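Local coordinates for protein dipeptidase (PDB 3PEB) that is the N-terminal, creatinase-like domain of a probable manganese-dependent M24B-family peptidase that is thought to hydrolyse dipeptides, at residues T29-Y32 with F36-D39; L62-A67 with F73-Y78; K87-L92 with Q116-G121. One frame throughout, in Å; residues are numbered along the deposited sequence. Where two conformers were deposited one is given.

Interaction 1. Residues T29-Y32 with F36-D39; sequences TVNY and FDCD. With EDO (1,2-ethanediol), chain F; EDO (1,2-ethanediol), chain G.
Asn31 and Asp37 lay their flat ends against each other, amide and carboxylate stacked with their planes only 22° apart. They meet where the chain, leaving helix 27-34 of the Creatinase/Prolidase N-terminal domain, turns back past the helix at Phe36 and Asp37 before leading off. Both side chains set off the same way, CG anti to the backbone N (chi1 -173° for Asn31, and nearly the same for Asp37), and they cross at a slant; the nearest approach is Asn31 OD1 to Asp37 CB at 3.5 Å. No hydrogen bond links the two segments. The closest approach of all is at the carbonyl of Phe36, whose O receives a CA-H...O contact from Asn31 CA at 3.2 Å, with an angle of 126° at the hydrogen. Val30 comes to the same oxygen from the helix side: its CG1 lies 3.8 Å from Phe36 O. The Phe36 ring itself leads away from helix 27-34 and packs on Arg66, Ala67 and Val70 of helix 64-70, so this residue gives its carbonyl to one helix and its ring to another. Thr34, near the end of the helix, helps fix the turn, since its OG1 is hydrogen-bonded to both Val30 O and Phe36 N. Asp37 is exposed, and two ethanediol molecules, probably from the crystallisation liquor, bind to it. Its backbone N donates to O1 of one of them at 2.9 Å, while its carboxylate OD1 accepts a 2.6 Å hydrogen bond from O1 of the other.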
ATOM      1  N   THR A  29      -5.139  -6.327   6.702  1.00 27.42           N
ATOM      2  CA  THR A  29      -5.724  -5.963   5.395  1.00 26.32           C
ATOM      3  C   THR A  29      -4.856  -6.451   4.243  1.00 26.87           C
ATOM      4  O   THR A  29      -5.399  -6.939   3.226  1.00 27.95           O
ATOM      5  CB  THR A  29      -5.921  -4.438   5.253  1.00 26.86           C
ATOM      6  OG1 THR A  29      -6.568  -3.919   6.426  1.00 25.05           O
ATOM      7  CG2 THR A  29      -6.724  -4.059   3.978  1.00 24.83           C
ATOM      8  N   VAL A  30      -3.517  -6.321   4.367  1.00 26.53           N
ATOM      9  CA  VAL A  30      -2.648  -6.833   3.319  1.00 26.06           C
ATOM     10  C   VAL A  30      -2.921  -8.337   3.114  1.00 26.65           C
ATOM     11  O   VAL A  30      -3.085  -8.795   1.996  1.00 26.52           O
ATOM     12  CB  VAL A  30      -1.162  -6.575   3.601  1.00 25.79           C
ATOM     13  CG1 VAL A  30      -0.306  -7.310   2.579  1.00 26.34           C
ATOM     14  CG2 VAL A  30      -0.834  -5.059   3.553  1.00 23.21           C
ATOM     15  N   ASN A  31      -2.950  -9.103   4.196  1.00 27.52           N
ATOM     16  CA  ASN A  31      -3.228 -10.544   4.117  1.00 29.85           C
ATOM     17  C   ASN A  31      -4.620 -10.816   3.547  1.00 31.22           C
ATOM     18  O   ASN A  31      -4.807 -11.693   2.690  1.00 31.30           O
ATOM     19  CB  ASN A  31      -3.051 -11.199   5.501  1.00 30.45           C
ATOM     20  CG  ASN A  31      -3.164 -12.720   5.454  1.00 35.93           C
ATOM     21  OD1 ASN A  31      -2.589 -13.371   4.598  1.00 36.06           O
ATOM     22  ND2 ASN A  31      -3.916 -13.279   6.384  1.00 39.65           N
ATOM     23  N   TYR A  32      -5.601 -10.054   4.008  1.00 30.78           N
ATOM     24  CA  TYR A  32      -6.973 -10.191   3.508  1.00 32.62           C
ATOM     25  C   TYR A  32      -7.052 -10.013   1.985  1.00 32.27           C
ATOM     26  O   TYR A  32      -7.649 -10.841   1.299  1.00 32.41           O
ATOM     27  CB  TYR A  32      -7.894  -9.204   4.229  1.00 32.32           C
ATOM     28  CG  TYR A  32      -9.282  -9.114   3.658  1.00 34.23           C
ATOM     29  CD1 TYR A  32     -10.195 -10.158   3.808  1.00 38.54           C
ATOM     30  CD2 TYR A  32      -9.682  -7.985   2.957  1.00 35.86           C
ATOM     31  CE1 TYR A  32     -11.474 -10.069   3.268  1.00 40.25           C
ATOM     32  CE2 TYR A  32     -10.951  -7.883   2.418  1.00 38.77           C
ATOM     33  CZ  TYR A  32     -11.845  -8.926   2.568  1.00 39.93           C
ATOM     34  OH  TYR A  32     -13.114  -8.804   2.034  1.00 42.92           O
ATOM     35  N   PHE A  36      -0.725 -12.622   1.436  1.00 31.20           N
ATOM     36  CA  PHE A  36       0.612 -12.481   2.014  1.00 30.58           C
ATOM     37  C   PHE A  36       0.502 -11.994   3.458  1.00 30.16           C
ATOM     38  O   PHE A  36      -0.025 -10.908   3.722  1.00 29.17           O
ATOM     39  CB  PHE A  36       1.469 -11.495   1.226  1.00 29.59           C
ATOM     40  CG  PHE A  36       2.844 -11.310   1.805  1.00 28.69           C
ATOM     41  CD1 PHE A  36       3.744 -12.367   1.840  1.00 30.85           C
ATOM     42  CD2 PHE A  36       3.240 -10.085   2.324  1.00 28.70           C
ATOM     43  CE1 PHE A  36       5.022 -12.209   2.373  1.00 29.98           C
ATOM     44  CE2 PHE A  36       4.502  -9.922   2.860  1.00 26.66           C
ATOM     45  CZ  PHE A  36       5.390 -10.982   2.901  1.00 28.58           C
ATOM     46  N   ASP A  37       1.006 -12.804   4.377  1.00 31.45           N
ATOM     47  CA  ASP A  37       0.880 -12.562   5.810  1.00 33.04           C
ATOM     48  C   ASP A  37       2.233 -12.163   6.380  1.00 32.48           C
ATOM     49  O   ASP A  37       3.187 -12.946   6.350  1.00 32.31           O
ATOM     50  CB  ASP A  37       0.349 -13.822   6.493  1.00 35.74           C
ATOM     51  CG  ASP A  37      -0.020 -13.594   7.959  1.00 41.01           C
ATOM     52  OD1 ASP A  37      -0.010 -12.431   8.421  1.00 47.40           O
ATOM     53  OD2 ASP A  37      -0.331 -14.587   8.646  1.00 47.51           O
ATOM     54  N   CYS A  38       2.324 -10.932   6.886  1.00 31.57           N
ATOM     55  CA  CYS A  38       3.591 -10.410   7.380  1.00 32.05           C
ATOM     56  C   CYS A  38       3.366  -9.406   8.509  1.00 31.63           C
ATOM     57  O   CYS A  38       2.578  -8.472   8.360  1.00 30.81           O
ATOM     58  CB  CYS A  38       4.332  -9.717   6.247  1.00 31.78           C
ATOM     59  SG  CYS A  38       5.857  -8.801   6.747  1.00 36.06           S
ATOM     60  N   ASP A  39       4.045  -9.613   9.623  1.00 31.42           N
ATOM     61  CA  ASP A  39       4.139  -8.573  10.656  1.00 31.28           C
ATOM     62  C   ASP A  39       5.497  -7.883  10.484  1.00 30.17           C
ATOM     63  O   ASP A  39       6.527  -8.484  10.774  1.00 30.43           O
ATOM     64  CB  ASP A  39       4.041  -9.190  12.046  1.00 33.36           C
ATOM     65  CG  ASP A  39       4.004  -8.149  13.149  1.00 35.76           C
ATOM     66  OD1 ASP A  39       4.117  -6.927  12.857  1.00 37.21           O
ATOM     67  OD2 ASP A  39       3.880  -8.588  14.314  1.00 41.75           O
TER
HETATM   68  C1  EDO F 139      -1.341 -10.081   9.900  1.00 73.53           C
HETATM   69  O1  EDO F 139      -2.109 -11.215   9.487  1.00 72.76           O
HETATM   70  C2  EDO F 139      -0.814 -10.311  11.311  1.00 74.00           C
HETATM   71  O2  EDO F 139       0.610 -10.411  11.259  1.00 73.51           O
HETATM   72  C1  EDO G 140       1.917 -16.229   2.757  1.00 46.31           C
HETATM   73  O1  EDO G 140       1.894 -15.511   4.006  1.00 42.32           O
HETATM   74  C2  EDO G 140       3.325 -16.648   2.303  1.00 47.69           C
HETATM   75  O2  EDO G 140       4.088 -17.262   3.341  1.00 47.69           O

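Interaction 2. Residues L62-A67 with F73-Y78; sequences LEVARA and FPVFGY. With EDO (1,2-ethanediol), chain I; EDO (1,2-ethanediol), chain G.
Val64 carries CG1 anti to its backbone N (chi1 166°), which sends CG2 back beside that N and down onto the strand; Val75, with much the same torsion (chi1 178°), sets CG1 and CG2 astride Ala67. The two valines slide past each other in opposite directions, and their CG1 atoms come no nearer than 4.2 Å. Closer fits are made by Ala67 and by the other branch of Val64. Ala67 points its CB at the strand and rests between the branches of Val75, 3.8 Å from Val75 CG1 and 4.0 Å from Val75 CG2. Val64 CG2 instead lies over the backbone, 3.7 Å from Gly77 N. Gly77 has no side chain, and Val64 CG2 rests directly on its main chain.

This is the second half of a beta-alpha-beta crossover: strand 56-60 leads into helix 64-70, which packs over the sheet before the chain returns as the edge strand 75-78, parallel to 56-60. Val59 of the neighbouring strand touches both valines, and Leu57 touches Ala67.

Elsewhere on the helix, Glu63 and Arg66 form a salt bridge, with Arg66 NH2 3.0 Å from Glu63 OE1. The donor stands 37° out of the carboxylate plane. An ethanediol O1 joins the pair, donating to Glu63 OE1 and accepting from Arg66 NE at 2.9 Å, while Arg66 NH2 also binds Asp37 O. The charged pair thus lies off this interface, toward loop 36-39, and helix and strand, with no hydrogen bond between them, are held together by van der Waals contact of valine and alanine methyls with each other and with the strand backbone.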
ATOM      1  N   LEU A  62      14.216  -8.398   3.964  1.00 26.96           N
ATOM      2  CA  LEU A  62      14.128  -9.757   4.488  0.50 27.79           C
ATOM      3  C   LEU A  62      12.922 -10.539   3.966  1.00 28.06           C
ATOM      4  O   LEU A  62      12.986 -11.769   3.832  1.00 29.07           O
ATOM      5  CB  LEU A  62      14.086  -9.715   6.033  0.50 27.75           C
ATOM      6  CG  LEU A  62      13.777 -11.005   6.784  0.50 27.86           C
ATOM      7  CD1 LEU A  62      14.904 -12.037   6.540  0.50 28.57           C
ATOM      8  CD2 LEU A  62      13.580 -10.722   8.281  0.50 26.72           C
ATOM      9  N   GLU A  63      11.835  -9.822   3.677  1.00 27.10           N
ATOM     10  CA  GLU A  63      10.552 -10.404   3.270  1.00 28.47           C
ATOM     11  C   GLU A  63      10.333 -10.458   1.745  1.00 27.89           C
ATOM     12  O   GLU A  63       9.348 -11.022   1.306  1.00 27.24           O
ATOM     13  CB  GLU A  63       9.389  -9.606   3.855  1.00 27.83           C
ATOM     14  CG  GLU A  63       9.392  -9.463   5.382  1.00 30.69           C
ATOM     15  CD  GLU A  63       8.840 -10.657   6.125  1.00 35.75           C
ATOM     16  OE1 GLU A  63       8.499 -11.687   5.488  1.00 36.21           O
ATOM     17  OE2 GLU A  63       8.767 -10.559   7.381  1.00 41.24           O
ATOM     18  N   VAL A  64      11.230  -9.863   0.966  1.00 27.29           N
ATOM     19  CA  VAL A  64      11.011  -9.729  -0.491  1.00 27.76           C
ATOM     20  C   VAL A  64      10.912 -11.092  -1.197  1.00 29.46           C
ATOM     21  O   VAL A  64      10.018 -11.277  -2.025  1.00 30.80           O
ATOM     22  CB  VAL A  64      12.101  -8.855  -1.167  1.00 27.29           C
ATOM     23  CG1 VAL A  64      12.052  -9.013  -2.731  1.00 28.37           C
ATOM     24  CG2 VAL A  64      11.958  -7.381  -0.732  1.00 26.23           C
ATOM     25  N   ALA A  65      11.807 -12.032  -0.871  1.00 30.60           N
ATOM     26  CA  ALA A  65      11.814 -13.369  -1.486  1.00 33.08           C
ATOM     27  C   ALA A  65      10.486 -14.116  -1.227  1.00 33.47           C
ATOM     28  O   ALA A  65       9.869 -14.639  -2.156  1.00 34.03           O
ATOM     29  CB  ALA A  65      13.056 -14.230  -1.005  1.00 34.23           C
ATOM     30  N   ARG A  66      10.033 -14.128   0.023  1.00 32.68           N
ATOM     31  CA  ARG A  66       8.781 -14.807   0.369  1.00 33.15           C
ATOM     32  C   ARG A  66       7.573 -14.139  -0.295  1.00 31.36           C
ATOM     33  O   ARG A  66       6.734 -14.841  -0.874  1.00 32.11           O
ATOM     34  CB  ARG A  66       8.579 -14.915   1.893  1.00 32.83           C
ATOM     35  CG  ARG A  66       7.337 -15.740   2.311  1.00 34.94           C
ATOM     36  CD  ARG A  66       7.311 -15.991   3.821  1.00 37.45           C
ATOM     37  NE  ARG A  66       7.138 -14.761   4.619  1.00 35.03           N
ATOM     38  CZ  ARG A  66       5.981 -14.283   5.083  1.00 35.26           C
ATOM     39  NH1 ARG A  66       4.834 -14.903   4.814  1.00 36.11           N
ATOM     40  NH2 ARG A  66       5.966 -13.179   5.839  1.00 33.03           N
ATOM     41  N   ALA A  67       7.495 -12.815  -0.240  1.00 28.65           N
ATOM     42  CA  ALA A  67       6.382 -12.093  -0.843  1.00 28.80           C
ATOM     43  C   ALA A  67       6.344 -12.364  -2.347  1.00 29.52           C
ATOM     44  O   ALA A  67       5.299 -12.654  -2.884  1.00 30.22           O
ATOM     45  CB  ALA A  67       6.466 -10.592  -0.562  1.00 26.40           C
ATOM     46  N   PHE A  73       2.523  -9.720  -8.652  1.00 34.90           N
ATOM     47  CA  PHE A  73       2.839  -8.352  -9.025  1.00 33.22           C
ATOM     48  C   PHE A  73       4.137  -7.955  -8.328  1.00 32.23           C
ATOM     49  O   PHE A  73       4.633  -8.709  -7.482  1.00 32.34           O
ATOM     50  CB  PHE A  73       1.681  -7.409  -8.686  1.00 32.02           C
ATOM     51  CG  PHE A  73       1.195  -7.504  -7.262  1.00 30.38           C
ATOM     52  CD1 PHE A  73       1.864  -6.858  -6.235  1.00 29.60           C
ATOM     53  CD2 PHE A  73       0.036  -8.217  -6.962  1.00 31.85           C
ATOM     54  CE1 PHE A  73       1.410  -6.952  -4.942  1.00 28.72           C
ATOM     55  CE2 PHE A  73      -0.435  -8.306  -5.672  1.00 32.31           C
ATOM     56  CZ  PHE A  73       0.259  -7.675  -4.649  1.00 29.10           C
ATOM     57  N   PRO A  74       4.715  -6.799  -8.703  1.00 31.42           N
ATOM     58  CA  PRO A  74       6.047  -6.456  -8.215  1.00 30.70           C
ATOM     59  C   PRO A  74       6.162  -6.273  -6.682  1.00 28.53           C
ATOM     60  O   PRO A  74       5.283  -5.701  -6.046  1.00 26.46           O
ATOM     61  CB  PRO A  74       6.332  -5.124  -8.906  1.00 31.92           C
ATOM     62  CG  PRO A  74       5.587  -5.256 -10.245  1.00 32.67           C
ATOM     63  CD  PRO A  74       4.301  -5.917  -9.819  1.00 31.43           C
ATOM     64  N   VAL A  75       7.248  -6.803  -6.136  1.00 27.19           N
ATOM     65  CA  VAL A  75       7.592  -6.648  -4.713  1.00 26.04           C
ATOM     66  C   VAL A  75       8.970  -5.981  -4.689  1.00 26.68           C
ATOM     67  O   VAL A  75       9.890  -6.381  -5.433  1.00 27.90           O
ATOM     68  CB  VAL A  75       7.655  -7.990  -4.002  1.00 26.59           C
ATOM     69  CG1 VAL A  75       8.070  -7.786  -2.526  1.00 25.52           C
ATOM     70  CG2 VAL A  75       6.298  -8.721  -4.083  1.00 26.78           C
ATOM     71  N   PHE A  76       9.126  -4.966  -3.842  1.00 25.95           N
ATOM     72  CA  PHE A  76      10.413  -4.352  -3.636  1.00 26.26           C
ATOM     73  C   PHE A  76      10.614  -4.024  -2.164  1.00 26.24           C
ATOM     74  O   PHE A  76       9.660  -4.063  -1.384  1.00 24.15           O
ATOM     75  CB  PHE A  76      10.682  -3.159  -4.553  1.00 26.75           C
ATOM     76  CG  PHE A  76       9.846  -1.921  -4.289  1.00 25.43           C
ATOM     77  CD1 PHE A  76       8.471  -1.946  -4.313  1.00 27.47           C
ATOM     78  CD2 PHE A  76      10.479  -0.696  -4.081  1.00 28.15           C
ATOM     79  CE1 PHE A  76       7.730  -0.782  -4.101  1.00 27.05           C
ATOM     80  CE2 PHE A  76       9.742   0.487  -3.921  1.00 28.16           C
ATOM     81  CZ  PHE A  76       8.387   0.449  -3.918  1.00 27.09           C
ATOM     82  N   GLY A  77      11.853  -3.795  -1.796  1.00 27.14           N
ATOM     83  CA  GLY A  77      12.183  -3.583  -0.363  1.00 27.00           C
ATOM     84  C   GLY A  77      13.377  -2.726  -0.020  1.00 27.84           C
ATOM     85  O   GLY A  77      13.967  -2.075  -0.869  1.00 28.64           O
ATOM     86  N   TYR A  78      13.737  -2.734   1.278  1.00 26.41           N
ATOM     87  CA  TYR A  78      14.814  -1.925   1.762  1.00 26.70           C
ATOM     88  C   TYR A  78      15.529  -2.668   2.905  1.00 25.84           C
ATOM     89  O   TYR A  78      14.869  -3.389   3.683  1.00 25.04           O
ATOM     90  CB  TYR A  78      14.308  -0.564   2.256  1.00 25.77           C
ATOM     91  CG  TYR A  78      13.593  -0.516   3.594  1.00 25.19           C
ATOM     92  CD1 TYR A  78      12.325  -1.083   3.753  1.00 24.82           C
ATOM     93  CD2 TYR A  78      14.170   0.137   4.703  1.00 26.51           C
ATOM     94  CE1 TYR A  78      11.667  -1.021   4.958  1.00 26.61           C
ATOM     95  CE2 TYR A  78      13.519   0.195   5.931  1.00 27.12           C
ATOM     96  CZ  TYR A  78      12.245  -0.376   6.035  1.00 27.54           C
ATOM     97  OH  TYR A  78      11.550  -0.321   7.202  1.00 27.99           O
TER
HETATM   98  C1  EDO I 142      10.650 -14.801   5.488  1.00 73.07           C
HETATM   99  O1  EDO I 142       9.825 -13.814   4.867  1.00 72.06           O
HETATM  100  C2  EDO I 142      11.433 -14.169   6.635  1.00 73.29           C
HETATM  101  O2  EDO I 142      12.731 -14.763   6.685  1.00 73.56           O
HETATM  102  C1  EDO G 140       1.917 -16.229   2.757  1.00 46.31           C
HETATM  103  O1  EDO G 140       1.894 -15.511   4.006  1.00 42.32           O
HETATM  104  C2  EDO G 140       3.325 -16.648   2.303  1.00 47.69           C
HETATM  105  O2  EDO G 140       4.088 -17.262   3.341  1.00 47.69           O

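Interaction 3. Residues K87-L92 with Q116-G121; sequences KIKAGL and QTVFEG. With NA (sodium ion), chain M; EDO (1,2-ethanediol), chain H; EDO (1,2-ethanediol), chain C.
The last turn of helix 84-91 runs beside the end of helix 109-118, with the backbones closest at Lys89 and Val118, whose CA atoms are 5.7 Å apart, and Leu92 is the first residue to leave helical angles. Val118 points toward the neighbouring helix. Its CG1 meets Ile88 CG2 at 3.9 Å, the two side chains crossing at about a right angle, and the same methyl lies over one face of its own neighbour, the Phe119 ring, offset toward the rim. Leu92 CD1 comes to Phe119 CZ at 3.7 Å, again with the side chains nearly perpendicular; the ring is approached obliquely.

These apolar groups fill the layer between two helices and the mixed beta-sheet of the creatinase-like domain. Ile88 and Leu92 reach down to Phe48 of strand 46-50, while Phe119 lies on Ile23 and Ile97 of two other strands.

At the exposed side of the contact Lys89 supplies the one hydrogen bond between the segments. Its chain leaves with CG anti to the backbone N, bends at chi2 (71°) and then runs extended, carrying NZ to Val118 O at 3.1 Å. The ammonium lies in the carbonyl plane, at a C=O...N angle of 150°. Lys89 NZ also binds Thr95 OG1 and a water that donates to Thr117 O, so it ties the end of helix 109-118 to the loop after helix 84-91. Just beyond, the chain turns past a sodium ion held by Gln116 O at 2.5 Å, Phe119 O at 2.3 Å and three waters, one of which donates to Glu120 OE1 and another to Gly121 O.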
ATOM      1  N   LYS A  87      13.414   5.055  -0.785  1.00 29.92           N
ATOM      2  CA  LYS A  87      13.269   3.831  -1.606  1.00 30.15           C
ATOM      3  C   LYS A  87      11.898   3.728  -2.274  1.00 28.54           C
ATOM      4  O   LYS A  87      11.797   3.393  -3.465  1.00 28.37           O
ATOM      5  CB  LYS A  87      13.512   2.600  -0.753  1.00 29.98           C
ATOM      6  CG  LYS A  87      13.890   1.389  -1.562  1.00 35.76           C
ATOM      7  CD  LYS A  87      15.381   1.439  -1.970  1.00 39.71           C
ATOM      8  CE  LYS A  87      15.721   0.276  -2.915  1.00 43.08           C
ATOM      9  NZ  LYS A  87      16.072  -0.989  -2.183  1.00 46.02           N
ATOM     10  N   ILE A  88      10.840   4.024  -1.520  1.00 26.64           N
ATOM     11  CA  ILE A  88       9.485   4.036  -2.106  1.00 25.62           C
ATOM     12  C   ILE A  88       9.403   5.008  -3.281  1.00 26.86           C
ATOM     13  O   ILE A  88       8.948   4.655  -4.386  1.00 25.85           O
ATOM     14  CB  ILE A  88       8.419   4.365  -1.050  1.00 24.57           C
ATOM     15  CG1 ILE A  88       8.304   3.237  -0.022  1.00 24.03           C
ATOM     16  CG2 ILE A  88       7.059   4.612  -1.704  1.00 24.06           C
ATOM     17  CD1 ILE A  88       7.598   3.657   1.304  1.00 21.47           C
ATOM     18  N   LYS A  89       9.870   6.238  -3.051  1.00 28.55           N
ATOM     19  CA  LYS A  89       9.846   7.276  -4.055  1.00 29.91           C
ATOM     20  C   LYS A  89      10.612   6.860  -5.298  1.00 31.70           C
ATOM     21  O   LYS A  89      10.175   7.157  -6.388  1.00 31.29           O
ATOM     22  CB  LYS A  89      10.484   8.556  -3.511  1.00 31.59           C
ATOM     23  CG  LYS A  89      10.512   9.748  -4.460  1.00 36.30           C
ATOM     24  CD  LYS A  89       9.146  10.323  -4.654  1.00 39.55           C
ATOM     25  CE  LYS A  89       9.193  11.645  -5.439  1.00 44.73           C
ATOM     26  NZ  LYS A  89       7.817  12.261  -5.378  1.00 47.06           N
ATOM     27  N   ALA A  90      11.779   6.236  -5.125  1.00 32.32           N
ATOM     28  CA  ALA A  90      12.607   5.812  -6.243  1.00 34.19           C
ATOM     29  C   ALA A  90      11.986   4.615  -6.976  1.00 34.09           C
ATOM     30  O   ALA A  90      12.166   4.463  -8.190  1.00 34.67           O
ATOM     31  CB  ALA A  90      14.041   5.475  -5.761  1.00 35.28           C
ATOM     32  N   GLY A  91      11.237   3.784  -6.260  1.00 32.48           N
ATOM     33  CA  GLY A  91      10.668   2.571  -6.863  1.00 32.95           C
ATOM     34  C   GLY A  91       9.315   2.723  -7.554  1.00 33.80           C
ATOM     35  O   GLY A  91       8.992   1.944  -8.454  1.00 34.72           O
ATOM     36  N   LEU A  92       8.531   3.716  -7.158  1.00 32.60           N
ATOM     37  CA  LEU A  92       7.216   3.900  -7.742  1.00 33.67           C
ATOM     38  C   LEU A  92       7.292   4.951  -8.845  1.00 35.86           C
ATOM     39  O   LEU A  92       7.746   6.059  -8.611  1.00 37.08           O
ATOM     40  CB  LEU A  92       6.217   4.340  -6.683  1.00 31.12           C
ATOM     41  CG  LEU A  92       5.926   3.393  -5.519  1.00 29.24           C
ATOM     42  CD1 LEU A  92       4.937   4.077  -4.561  1.00 24.64           C
ATOM     43  CD2 LEU A  92       5.381   2.018  -6.013  1.00 30.08           C
ATOM     44  N   GLN A 116       3.542  11.432   3.301  1.00 27.89           N
ATOM     45  CA  GLN A 116       3.386  12.799   2.799  1.00 29.37           C
ATOM     46  C   GLN A 116       4.682  13.364   2.212  1.00 30.55           C
ATOM     47  O   GLN A 116       4.620  14.301   1.399  1.00 31.83           O
ATOM     48  CB  GLN A 116       2.847  13.754   3.893  1.00 31.45           C
ATOM     49  CG  GLN A 116       1.349  13.615   4.169  1.00 34.41           C
ATOM     50  CD  GLN A 116       0.919  14.532   5.309  1.00 42.48           C
ATOM     51  OE1 GLN A 116       1.178  14.252   6.486  1.00 49.45           O
ATOM     52  NE2 GLN A 116       0.313  15.646   4.969  1.00 46.27           N
ATOM     53  N   THR A 117       5.846  12.820   2.574  1.00 29.70           N
ATOM     54  CA  THR A 117       7.079  13.270   1.924  1.00 31.93           C
ATOM     55  C   THR A 117       7.231  12.656   0.508  1.00 31.22           C
ATOM     56  O   THR A 117       7.981  13.183  -0.309  1.00 33.37           O
ATOM     57  CB  THR A 117       8.361  12.981   2.718  1.00 31.60           C
ATOM     58  OG1 THR A 117       8.577  11.572   2.799  1.00 30.99           O
ATOM     59  CG2 THR A 117       8.323  13.617   4.137  1.00 34.07           C
ATOM     60  N   VAL A 118       6.554  11.540   0.261  1.00 29.74           N
ATOM     61  CA  VAL A 118       6.629  10.819  -1.019  1.00 29.10           C
ATOM     62  C   VAL A 118       5.525  11.303  -1.975  1.00 29.78           C
ATOM     63  O   VAL A 118       5.776  11.596  -3.147  1.00 30.76           O
ATOM     64  CB  VAL A 118       6.517   9.306  -0.771  1.00 27.89           C
ATOM     65  CG1 VAL A 118       6.498   8.494  -2.097  1.00 26.62           C
ATOM     66  CG2 VAL A 118       7.667   8.798   0.123  1.00 29.14           C
ATOM     67  N   PHE A 119       4.294  11.363  -1.473  1.00 29.47           N
ATOM     68  CA  PHE A 119       3.115  11.597  -2.298  1.00 31.20           C
ATOM     69  C   PHE A 119       2.614  13.002  -2.234  1.00 34.79           C
ATOM     70  O   PHE A 119       2.449  13.553  -1.148  1.00 34.50           O
ATOM     71  CB  PHE A 119       1.987  10.646  -1.897  1.00 29.80           C
ATOM     72  CG  PHE A 119       2.305   9.214  -2.175  1.00 26.76           C
ATOM     73  CD1 PHE A 119       2.135   8.681  -3.453  1.00 27.36           C
ATOM     74  CD2 PHE A 119       2.856   8.413  -1.195  1.00 25.15           C
ATOM     75  CE1 PHE A 119       2.458   7.380  -3.706  1.00 24.36           C
ATOM     76  CE2 PHE A 119       3.194   7.093  -1.449  1.00 24.63           C
ATOM     77  CZ  PHE A 119       3.006   6.568  -2.701  1.00 23.63           C
ATOM     78  N   GLU A 120       2.387  13.555  -3.417  1.00 37.58           N
ATOM     79  CA  GLU A 120       1.731  14.833  -3.591  1.00 41.24           C
ATOM     80  C   GLU A 120       0.261  14.520  -3.836  1.00 40.41           C
ATOM     81  O   GLU A 120      -0.102  13.933  -4.891  1.00 41.87           O
ATOM     82  CB  GLU A 120       2.311  15.574  -4.803  1.00 42.99           C
ATOM     83  CG  GLU A 120       1.697  16.960  -5.068  1.00 49.26           C
ATOM     84  CD  GLU A 120       2.191  18.043  -4.109  1.00 55.39           C
ATOM     85  OE1 GLU A 120       3.045  17.759  -3.229  1.00 58.66           O
ATOM     86  OE2 GLU A 120       1.716  19.192  -4.253  1.00 62.53           O
ATOM     87  N   GLY A 121      -0.562  14.859  -2.857  1.00 39.37           N
ATOM     88  CA  GLY A 121      -2.004  14.767  -2.985  1.00 38.83           C
ATOM     89  C   GLY A 121      -2.716  14.764  -1.648  1.00 38.21           C
ATOM     90  O   GLY A 121      -2.084  14.829  -0.586  1.00 39.03           O
TER
HETATM   91 NA    NA M 146       2.650  15.416   0.219  1.00 50.11          NA
HETATM   92  C1  EDO H 141       8.160   9.986  -8.700  1.00 65.37           C
HETATM   93  O1  EDO H 141       6.957  10.134  -9.462  1.00 67.65           O
HETATM   94  C2  EDO H 141       8.254   8.545  -8.232  1.00 64.64           C
HETATM   95  O2  EDO H 141       9.486   7.911  -8.619  1.00 62.30           O
HETATM   96  C1  EDO C 136       7.656  -1.575  -7.926  1.00 59.03           C
HETATM   97  O1  EDO C 136       7.166  -0.706  -8.957  1.00 58.65           O
HETATM   98  C2  EDO C 136       9.022  -2.137  -8.300  1.00 58.89           C
HETATM   99  O2  EDO C 136       9.933  -1.040  -8.395  1.00 59.58           O
HETATM  100  O   HOH W   1       8.544  13.530  -2.955  1.00 58.71           O
HETATM  101  O   HOH W   2       4.575  16.110  -1.300  1.00 47.53           O
HETATM  102  O   HOH W   3       0.437  14.695   0.893  1.00 43.64           O
HETATM  103  O   HOH W   4       3.139  17.217   1.638  1.00 49.51           O

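The three contacts follow one another along the chain, each closing before the next opens, and all lie in the creatinase-like N-terminal domain with its six-stranded mixed sheet. Interactions 1 and 2 are neighbours, their centres 13 Å apart: the loop 36-39 lies against helix 64-70, with Asp37 O bound by Arg66 NH2, and the same ethanediol touches both. Interaction 3 lies on the other side of the chain's centre from interaction 1, about 22 Å between centres. Interaction 2 connects with it through edge strand 75-78, where Gly77 O meets Lys87 NZ and Phe76 packs on helix 84-91. Interaction 1 thus joins a helix to its following loop, interaction 2 a helix to the edge strand, and interaction 3 two helices over the sheet.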